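Local coordinates for foldase protein PrsA (Streptococcus pneumoniae, PDB 5TVL) that probably assists the folding of secreted proteins after their export from the cell and probably catalyses cis-trans isomerisation of peptidyl-prolyl bonds, at residues Thr121-Arg126 / Asp146-Ala151; Asp194-Thr199 / Tyr209-Thr214. One frame throughout, in Å; residues are numbered along the deposited sequence.

Contact 1 (Thr121-Arg126 / Asp146-Ala151)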
loop_
_atom_site.group_PDB
_atom_site.type_symbol
_atom_site.label_atom_id
_atom_site.label_comp_id
_atom_site.label_asym_id
_atom_site.label_seq_id
_atom_site.Cartn_x
_atom_site.Cartn_y
_atom_site.Cartn_z
ATOM N N THR A 121 -12.396 -3.549 -22.166
ATOM C CA THR A 121 -13.628 -2.825 -21.877
ATOM C C THR A 121 -14.607 -3.803 -21.235
ATOM O O THR A 121 -14.594 -5.002 -21.530
ATOM C CB THR A 121 -14.238 -2.213 -23.151
ATOM O OG1 THR A 121 -13.225 -1.498 -23.869
ATOM C CG2 THR A 121 -15.379 -1.256 -22.805
ATOM N N ALA A 122 -15.441 -3.285 -20.342
ATOM C CA ALA A 122 -16.440 -4.094 -19.651
ATOM C C ALA A 122 -17.492 -3.204 -19.027
ATOM O O ALA A 122 -17.296 -1.994 -18.904
ATOM C CB ALA A 122 -15.781 -4.953 -18.580
ATOM N N GLN A 123 -18.606 -3.818 -18.637
ATOM C CA GLN A 123 -19.686 -3.131 -17.940
ATOM C C GLN A 123 -19.837 -3.739 -16.553
ATOM O O GLN A 123 -19.930 -4.960 -16.425
ATOM C CB GLN A 123 -20.990 -3.255 -18.727
ATOM C CG GLN A 123 -20.941 -2.600 -20.100
ATOM C CD GLN A 123 -22.121 -2.975 -20.974
ATOM O OE1 GLN A 123 -23.251 -3.086 -20.497
ATOM N NE2 GLN A 123 -21.867 -3.165 -22.263
ATOM N N ILE A 124 -19.849 -2.889 -15.525
ATOM C CA ILE A 124 -19.951 -3.337 -14.130
ATOM C C ILE A 124 -21.246 -2.843 -13.490
ATOM O O ILE A 124 -21.803 -1.829 -13.910
ATOM C CB ILE A 124 -18.727 -2.914 -13.272
ATOM C CG1 ILE A 124 -18.540 -1.389 -13.236
ATOM C CG2 ILE A 124 -17.459 -3.577 -13.796
ATOM C CD1 ILE A 124 -17.505 -0.932 -12.227
ATOM N N ILE A 125 -21.717 -3.582 -12.486
ATOM C CA ILE A 125 -22.893 -3.206 -11.688
ATOM C C ILE A 125 -22.565 -3.413 -10.202
ATOM O O ILE A 125 -22.587 -4.545 -9.713
ATOM C CB ILE A 125 -24.152 -4.032 -12.076
ATOM C CG1 ILE A 125 -24.400 -3.968 -13.588
ATOM C CG2 ILE A 125 -25.385 -3.532 -11.321
ATOM C CD1 ILE A 125 -25.573 -4.794 -14.070
ATOM N N ARG A 126 -22.256 -2.324 -9.497
ATOM C CA ARG A 126 -22.006 -2.371 -8.049
ATOM C C ARG A 126 -23.331 -2.341 -7.273
ATOM O O ARG A 126 -24.255 -1.616 -7.646
ATOM C CB ARG A 126 -21.111 -1.210 -7.614
ATOM C CG ARG A 126 -20.517 -1.375 -6.222
ATOM C CD ARG A 126 -19.536 -0.259 -5.897
ATOM N NE ARG A 126 -20.199 1.035 -5.727
ATOM C CZ ARG A 126 -19.578 2.183 -5.454
ATOM N NH1 ARG A 126 -18.254 2.232 -5.309
ATOM N NH2 ARG A 126 -20.291 3.300 -5.323
ATOM N N ASP A 146 -30.059 -6.849 -21.698
ATOM C CA ASP A 146 -29.519 -5.491 -21.899
ATOM C C ASP A 146 -28.763 -5.031 -20.644
ATOM O O ASP A 146 -29.325 -4.394 -19.746
ATOM C CB ASP A 146 -30.598 -4.475 -22.344
ATOM C CG ASP A 146 -31.823 -4.427 -21.426
ATOM O OD1 ASP A 146 -31.958 -5.284 -20.524
ATOM O OD2 ASP A 146 -32.665 -3.526 -21.623
ATOM N N PHE A 147 -27.475 -5.366 -20.603
ATOM C CA PHE A 147 -26.637 -5.144 -19.420
ATOM C C PHE A 147 -26.450 -3.660 -19.086
ATOM O O PHE A 147 -26.278 -3.306 -17.918
ATOM C CB PHE A 147 -25.273 -5.828 -19.590
ATOM C CG PHE A 147 -24.583 -6.130 -18.293
ATOM C CD1 PHE A 147 -24.799 -7.343 -17.642
ATOM C CD2 PHE A 147 -23.722 -5.205 -17.717
ATOM C CE1 PHE A 147 -24.168 -7.627 -16.441
ATOM C CE2 PHE A 147 -23.086 -5.484 -16.518
ATOM C CZ PHE A 147 -23.310 -6.696 -15.877
ATOM N N ALA A 148 -26.482 -2.805 -20.109
ATOM C CA ALA A 148 -26.453 -1.354 -19.914
ATOM C C ALA A 148 -27.678 -0.849 -19.148
ATOM O O ALA A 148 -27.554 0.039 -18.305
ATOM C CB ALA A 148 -26.336 -0.640 -21.251
ATOM N N GLN A 149 -28.846 -1.421 -19.439
ATOM C CA GLN A 149 -30.094 -1.064 -18.750
ATOM C C GLN A 149 -30.092 -1.540 -17.297
ATOM O O GLN A 149 -30.480 -0.795 -16.394
ATOM C CB GLN A 149 -31.306 -1.656 -19.481
ATOM C CG GLN A 149 -32.659 -1.071 -19.080
ATOM C CD GLN A 149 -32.905 0.333 -19.614
ATOM O OE1 GLN A 149 -32.054 0.927 -20.280
ATOM N NE2 GLN A 149 -34.086 0.872 -19.323
ATOM N N LEU A 150 -29.662 -2.782 -17.085
ATOM C CA LEU A 150 -29.549 -3.347 -15.735
ATOM C C LEU A 150 -28.530 -2.592 -14.871
ATOM O O LEU A 150 -28.683 -2.531 -13.650
ATOM C CB LEU A 150 -29.201 -4.839 -15.797
ATOM C CG LEU A 150 -30.278 -5.749 -16.403
ATOM C CD1 LEU A 150 -29.705 -7.123 -16.716
ATOM C CD2 LEU A 150 -31.487 -5.871 -15.485
ATOM N N ALA A 151 -27.503 -2.026 -15.508
ATOM C CA ALA A 151 -26.581 -1.104 -14.840
ATOM C C ALA A 151 -27.271 0.225 -14.525
ATOM O O ALA A 151 -27.257 0.672 -13.381
ATOM C CB ALA A 151 -25.344 -0.870 -15.696
#

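Contact 2 (Asp194-Thr199 / Tyr209-Thr214)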
loop_
_atom_site.group_PDB
_atom_site.type_symbol
_atom_site.label_atom_id
_atom_site.label_comp_id
_atom_site.label_asym_id
_atom_site.label_seq_id
_atom_site.Cartn_x
_atom_site.Cartn_y
_atom_site.Cartn_z
ATOM N N ASP A 194 -20.442 -14.246 -12.117
ATOM C CA ASP A 194 -21.294 -14.379 -10.930
ATOM C C ASP A 194 -21.004 -13.201 -9.988
ATOM O O ASP A 194 -20.221 -12.309 -10.338
ATOM C CB ASP A 194 -21.038 -15.723 -10.242
ATOM C CG ASP A 194 -21.414 -16.905 -11.120
ATOM O OD1 ASP A 194 -22.587 -16.979 -11.548
ATOM O OD2 ASP A 194 -20.540 -17.762 -11.378
ATOM N N VAL A 195 -21.628 -13.184 -8.808
ATOM C CA VAL A 195 -21.432 -12.080 -7.855
ATOM C C VAL A 195 -19.995 -12.090 -7.316
ATOM O O VAL A 195 -19.516 -13.114 -6.818
ATOM C CB VAL A 195 -22.445 -12.102 -6.676
ATOM C CG1 VAL A 195 -22.176 -10.945 -5.711
ATOM C CG2 VAL A 195 -23.880 -12.034 -7.194
ATOM N N ILE A 196 -19.324 -10.945 -7.456
ATOM C CA ILE A 196 -18.003 -10.697 -6.884
ATOM C C ILE A 196 -18.245 -9.871 -5.631
ATOM O O ILE A 196 -19.134 -9.020 -5.623
ATOM C CB ILE A 196 -17.103 -9.912 -7.864
ATOM C CG1 ILE A 196 -16.925 -10.691 -9.174
ATOM C CG2 ILE A 196 -15.741 -9.607 -7.243
ATOM C CD1 ILE A 196 -16.758 -9.808 -10.389
ATOM N N THR A 197 -17.455 -10.114 -4.588
ATOM C CA THR A 197 -17.663 -9.485 -3.283
ATOM C C THR A 197 -16.399 -8.775 -2.794
ATOM O O THR A 197 -15.351 -9.403 -2.634
ATOM C CB THR A 197 -18.098 -10.529 -2.236
ATOM O OG1 THR A 197 -19.183 -11.303 -2.761
ATOM C CG2 THR A 197 -18.543 -9.861 -0.936
ATOM N N ALA A 198 -16.507 -7.460 -2.593
ATOM C CA ALA A 198 -15.536 -6.692 -1.818
ATOM C C ALA A 198 -16.025 -6.728 -0.375
ATOM O O ALA A 198 -17.015 -6.082 -0.040
ATOM C CB ALA A 198 -15.444 -5.262 -2.328
ATOM N N THR A 199 -15.333 -7.494 0.468
ATOM C CA THR A 199 -15.825 -7.832 1.813
ATOM C C THR A 199 -15.902 -6.631 2.775
ATOM O O THR A 199 -15.277 -5.591 2.550
ATOM C CB THR A 199 -14.981 -8.970 2.442
ATOM O OG1 THR A 199 -15.704 -9.560 3.528
ATOM C CG2 THR A 199 -13.615 -8.460 2.938
ATOM N N TYR A 209 -20.423 -6.949 -6.922
ATOM C CA TYR A 209 -20.238 -6.562 -8.321
ATOM C C TYR A 209 -20.690 -7.670 -9.269
ATOM O O TYR A 209 -20.581 -8.856 -8.949
ATOM C CB TYR A 209 -18.770 -6.240 -8.594
ATOM C CG TYR A 209 -18.203 -5.106 -7.776
ATOM C CD1 TYR A 209 -17.733 -5.322 -6.483
ATOM C CD2 TYR A 209 -18.107 -3.819 -8.303
ATOM C CE1 TYR A 209 -17.196 -4.287 -5.731
ATOM C CE2 TYR A 209 -17.571 -2.776 -7.559
ATOM C CZ TYR A 209 -17.118 -3.018 -6.273
ATOM O OH TYR A 209 -16.587 -1.997 -5.521
ATOM N N ILE A 210 -21.208 -7.266 -10.428
ATOM C CA ILE A 210 -21.490 -8.172 -11.544
ATOM C C ILE A 210 -20.803 -7.554 -12.757
ATOM O O ILE A 210 -21.023 -6.380 -13.052
ATOM C CB ILE A 210 -23.008 -8.334 -11.803
ATOM C CG1 ILE A 210 -23.724 -8.839 -10.540
ATOM C CG2 ILE A 210 -23.256 -9.307 -12.950
ATOM C CD1 ILE A 210 -25.234 -8.715 -10.585
ATOM N N VAL A 211 -19.977 -8.341 -13.448
ATOM C CA VAL A 211 -19.167 -7.853 -14.571
ATOM C C VAL A 211 -19.631 -8.495 -15.878
ATOM O O VAL A 211 -19.959 -9.682 -15.912
ATOM C CB VAL A 211 -17.664 -8.154 -14.363
ATOM C CG1 VAL A 211 -16.818 -7.544 -15.479
ATOM C CG2 VAL A 211 -17.188 -7.630 -13.019
ATOM N N LYS A 212 -19.647 -7.690 -16.941
ATOM C CA LYS A 212 -19.964 -8.129 -18.302
ATOM C C LYS A 212 -18.809 -7.680 -19.199
ATOM O O LYS A 212 -18.634 -6.480 -19.418
ATOM C CB LYS A 212 -21.286 -7.491 -18.755
ATOM C CG LYS A 212 -21.673 -7.690 -20.219
ATOM C CD LYS A 212 -22.262 -9.067 -20.484
ATOM C CE LYS A 212 -22.595 -9.256 -21.959
ATOM N NZ LYS A 212 -23.763 -8.448 -22.409
ATOM N N LEU A 213 -18.030 -8.632 -19.713
ATOM C CA LEU A 213 -16.918 -8.313 -20.616
ATOM C C LEU A 213 -17.453 -7.942 -22.003
ATOM O O LEU A 213 -18.225 -8.698 -22.593
ATOM C CB LEU A 213 -15.940 -9.488 -20.726
ATOM C CG LEU A 213 -14.577 -9.176 -21.361
ATOM C CD1 LEU A 213 -13.713 -8.331 -20.432
ATOM C CD2 LEU A 213 -13.852 -10.458 -21.733
ATOM N N THR A 214 -17.035 -6.776 -22.498
ATOM C CA THR A 214 -17.462 -6.242 -23.796
ATOM C C THR A 214 -16.349 -6.386 -24.842
ATOM O O THR A 214 -16.598 -6.887 -25.943
ATOM C CB THR A 214 -17.881 -4.755 -23.676
ATOM O OG1 THR A 214 -18.931 -4.628 -22.709
ATOM C CG2 THR A 214 -18.373 -4.198 -25.016
#

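Contact 1 (Thr121-Arg126 / Asp146-Ala151)
Phe147, in the first turn of helix 147-154, reaches across to Gln123 and Ile125 of strand 120-127, a helix-on-sheet packing inside the parvulin-type (PpiC) prolyl isomerase domain. The helix runs roughly along the strand, the two short axes meeting at 30° with a closest approach of 8.4 Å. CG of Phe147 lies anti to its backbone N (chi1 -157°), which swings the ring away from the helix and down onto the sheet. There it receives Ile125 over one face: CD1 sits 3.8 Å from the ring centroid in a CH-pi contact, displaced toward the rim. Gln123 passes the ring in the opposite direction, its CB 3.5 Å from Phe147 CD2, and its amide plane is turned 64° from that of the ring. Ile125 CD1 thus covers one face while Gln123 CB lies past the rim, beside CD2 and CE2; Lys212 of strand 207-216 and Ala140 also touch Phe147. At Ala148 the extended Gln123 chain ends: OE1 comes within 3.3 Å of Ala148 N, but the poor angle rules out a hydrogen bond. NE2 of the same amide makes a weak hydrogen bond to Thr214 OG1 on the neighbouring strand 207-216 instead. Nearly one turn after Phe147, Leu150 contributes its stem, with CB 4.0 Å from Ile125 CD1; this methyl consequently touches both Phe147 and Leu150. Ala151 brings the helix nearest to the strand backbone, its CA lying 5.3 Å from the CA of Ile125. Its small side chain permits this approach, with Ala151 CB resting 3.9 Å from Ile125 CG1 and 4.1 Å from the backbone O of Ile124.

Contact 2 (Asp194-Thr199 / Tyr209-Thr214)
Ile196 and Tyr209 form an antiparallel hydrogen-bonded pair in the beta hairpin of strands 196-198 and 207-216, part of the parvulin-type domain. Ile196 N donates to Tyr209 O at 2.9 Å, almost straight and in the carbonyl plane. The return bond, from Tyr209 N to Ile196 O, is 2.8 Å long, and its donor is tilted 21° from the carbonyl plane. The short strand axes are 134° apart, far from exactly antiparallel. Just before the pair, Asp194 N hydrogen-bonds to Asn67 OD1 of the second subunit. Ile196 and Tyr209 lie on one face of the sheet, CB to CB 4.1 Å. With CG1 anti to its carbonyl carbon (chi1 -59°), Ile196 sends CD1 along the other strand to Val211 CG2. The tyrosine ring heads the other way and offers an edge to Ala198, whose CB lies in the ring plane 3.9 Å from CE1. Helix 178-186 packs against this face through Val180, which touches Tyr209 and Val211, and Ala183, which touches Ile196. Val195 and Ile210 meet helix 130-139, and strand 120-127 flanks 207-216.

Both contacts belong to the parvulin-type domain and share its four-stranded antiparallel sheet, ordered 166-169, 120-127, 207-216, 196-198. Their centres are 10 Å apart, and contact 1 closes along the chain before contact 2 opens. Strands 120-127 and 207-216 join them directly as neighbours: Gln123 N lies 2.8 Å from Lys212 O and Ile125 N 2.9 Å from Ile210 O, both probable hydrogen bonds. This pairing brings the early and late parts of the domain's sequence together in a single sheet. Contact 1 adds a helix to one central strand, whereas contact 2 adds the outermost strand within this chain, 196-198, to the other.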